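Local coordinates for protein telomere length regulator taz1 (Schizosaccharomyces pombe, PDB 4ZMK) that binds double-stranded telomeric DNA, homodimerizes and regulates telomere length and function, the part described here being its dimerization domain, at residues R6-N11 with R51-T56. Sequence-based numbering, arbitrary orientation. Where two conformers were deposited one is given.
Sequences RTLGLN and RDFSHT
Leu8 and Phe53 form the centre of a mainly apolar contact. Leu8 sets its CD2 methyl over one face of the Phe53 ring, 4.0 Å from the ring centroid and 10° off the normal, which defines a CH-pi contact. Its other branch lies on the same face but near the CB end, with Leu8 CD1 3.8 Å from Phe53 CB and in van der Waals touch with Phe53 O at 3.6 Å. Thr7 adds a methyl obliquely at the far end, CG2 lying 3.8 Å from Phe53 CZ; chi1 of -63° sets OG1 beside the backbone N, where it hydrogen-bonds Phe3 O, and CG2 anti to that N. Further along, Leu10 CD1 meets Thr56 CG2 more loosely, at 4.4 Å.

No hydrogen bond crosses between the segments. Thr56 OG1 lies 2.7 Å from Asp52 O, above the carbonyl plane, while Thr56 N reaches that oxygen from the opposite face; the OG1 bond directs the hydroxyl to its own helix.

Ile34 and Leu37 of helix 20-40 also pack on Phe53, and Ala30 on Leu8. Positive phi at Gly9 (68°) with two bonds back into the last turn makes a Schellman motif; the end of helix 3-7 and this turn pack on the helix 20-40/helix 44-70 hairpin of the Taz1 dimerization domain.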
loop_
_atom_site.group_PDB
_atom_site.type_symbol
_atom_site.label_atom_id
_atom_site.label_comp_id
_atom_site.label_asym_id
_atom_site.label_seq_id
_atom_site.Cartn_x
_atom_site.Cartn_y
_atom_site.Cartn_z
ATOM N N ARG A 6 -13.868 -4.661 -3.632
ATOM C CA ARG A 6 -14.389 -5.914 -3.123
ATOM C C ARG A 6 -13.290 -6.962 -3.007
ATOM O O ARG A 6 -13.214 -7.678 -2.010
ATOM C CB ARG A 6 -15.511 -6.417 -4.022
ATOM C CG ARG A 6 -16.126 -7.724 -3.571
ATOM C CD ARG A 6 -17.232 -7.517 -2.549
ATOM N NE ARG A 6 -17.896 -8.783 -2.248
ATOM C CZ ARG A 6 -17.864 -9.389 -1.063
ATOM N NH1 ARG A 6 -17.211 -8.838 -0.050
ATOM N NH2 ARG A 6 -18.495 -10.545 -0.886
ATOM N N THR A 7 -12.437 -7.046 -4.019
ATOM C CA THR A 7 -11.414 -8.079 -4.071
ATOM C C THR A 7 -10.382 -7.855 -2.967
ATOM O O THR A 7 -9.889 -8.815 -2.368
ATOM C CB THR A 7 -10.725 -8.113 -5.459
ATOM O OG1 THR A 7 -11.685 -8.450 -6.460
ATOM C CG2 THR A 7 -9.614 -9.132 -5.506
ATOM N N LEU A 8 -10.085 -6.587 -2.677
ATOM C CA LEU A 8 -9.060 -6.230 -1.690
ATOM C C LEU A 8 -9.629 -6.072 -0.280
ATOM O O LEU A 8 -8.894 -5.814 0.675
ATOM C CB LEU A 8 -8.346 -4.937 -2.101
ATOM C CG LEU A 8 -7.573 -4.995 -3.411
ATOM C CD1 LEU A 8 -6.852 -3.687 -3.671
ATOM C CD2 LEU A 8 -6.594 -6.171 -3.384
ATOM N N GLY A 9 -10.941 -6.207 -0.159
ATOM C CA GLY A 9 -11.588 -6.186 1.140
ATOM C C GLY A 9 -11.527 -4.838 1.826
ATOM O O GLY A 9 -11.334 -4.764 3.039
ATOM N N LEU A 10 -11.730 -3.775 1.054
ATOM C CA LEU A 10 -11.472 -2.428 1.531
ATOM C C LEU A 10 -12.701 -1.587 1.841
ATOM O O LEU A 10 -12.569 -0.407 2.147
ATOM C CB LEU A 10 -10.620 -1.687 0.499
ATOM C CG LEU A 10 -9.202 -2.221 0.268
ATOM C CD1 LEU A 10 -8.496 -1.378 -0.802
ATOM C CD2 LEU A 10 -8.393 -2.252 1.563
ATOM N N ASN A 11 -13.894 -2.167 1.793
ATOM C CA ASN A 11 -15.080 -1.318 1.868
ATOM C C ASN A 11 -15.338 -0.716 3.247
ATOM O O ASN A 11 -16.245 0.088 3.399
ATOM C CB ASN A 11 -16.328 -2.064 1.381
ATOM C CG ASN A 11 -16.746 -3.183 2.295
ATOM O OD1 ASN A 11 -16.326 -3.266 3.447
ATOM N ND2 ASN A 11 -17.591 -4.063 1.780
ATOM N N ARG A 51 -2.384 -2.128 -11.192
ATOM C CA ARG A 51 -2.498 -0.679 -11.133
ATOM C C ARG A 51 -3.857 -0.244 -10.568
ATOM O O ARG A 51 -3.933 0.719 -9.813
ATOM C CB ARG A 51 -2.282 -0.076 -12.519
ATOM C CG ARG A 51 -2.411 1.428 -12.557
ATOM C CD ARG A 51 -2.522 1.932 -13.988
ATOM N NE ARG A 51 -3.438 1.120 -14.786
ATOM C CZ ARG A 51 -4.760 1.178 -14.689
ATOM N NH1 ARG A 51 -5.324 2.012 -13.825
ATOM N NH2 ARG A 51 -5.518 0.401 -15.452
ATOM N N ASP A 52 -4.927 -0.952 -10.927
ATOM C CA ASP A 52 -6.236 -0.667 -10.337
ATOM C C ASP A 52 -6.218 -0.943 -8.840
ATOM O O ASP A 52 -6.751 -0.165 -8.057
ATOM C CB ASP A 52 -7.352 -1.493 -10.994
ATOM C CG ASP A 52 -7.684 -1.020 -12.402
ATOM O OD1 ASP A 52 -7.173 0.036 -12.826
ATOM O OD2 ASP A 52 -8.469 -1.701 -13.089
ATOM N N PHE A 53 -5.626 -2.068 -8.447
ATOM C CA PHE A 53 -5.486 -2.402 -7.031
ATOM C C PHE A 53 -4.753 -1.292 -6.260
ATOM O O PHE A 53 -5.213 -0.833 -5.218
ATOM C CB PHE A 53 -4.731 -3.731 -6.846
ATOM C CG PHE A 53 -5.554 -4.961 -7.136
ATOM C CD1 PHE A 53 -4.975 -6.218 -7.094
ATOM C CD2 PHE A 53 -6.897 -4.862 -7.448
ATOM C CE1 PHE A 53 -5.722 -7.354 -7.362
ATOM C CE2 PHE A 53 -7.652 -6.000 -7.715
ATOM C CZ PHE A 53 -7.064 -7.245 -7.676
ATOM N N SER A 54 -3.603 -0.875 -6.780
ATOM C CA SER A 54 -2.757 0.119 -6.127
ATOM C C SER A 54 -3.482 1.445 -5.937
ATOM O O SER A 54 -3.472 2.030 -4.864
ATOM C CB SER A 54 -1.480 0.330 -6.941
ATOM O OG SER A 54 -0.603 1.237 -6.300
ATOM N N HIS A 55 -4.105 1.904 -7.013
ATOM C CA HIS A 55 -4.861 3.144 -7.044
ATOM C C HIS A 55 -6.067 3.129 -6.118
ATOM O O HIS A 55 -6.364 4.110 -5.445
ATOM C CB HIS A 55 -5.320 3.418 -8.473
ATOM C CG HIS A 55 -5.942 4.762 -8.657
ATOM N ND1 HIS A 55 -7.292 4.930 -8.891
ATOM C CD2 HIS A 55 -5.406 6.001 -8.637
ATOM C CE1 HIS A 55 -7.556 6.215 -9.009
ATOM N NE2 HIS A 55 -6.426 6.891 -8.862
ATOM N N THR A 56 -6.779 2.015 -6.114
ATOM C CA THR A 56 -7.947 1.851 -5.267
ATOM C C THR A 56 -7.541 1.892 -3.794
ATOM O O THR A 56 -8.195 2.523 -2.980
ATOM C CB THR A 56 -8.661 0.528 -5.602
ATOM O OG1 THR A 56 -9.096 0.568 -6.966
ATOM C CG2 THR A 56 -9.853 0.256 -4.673
#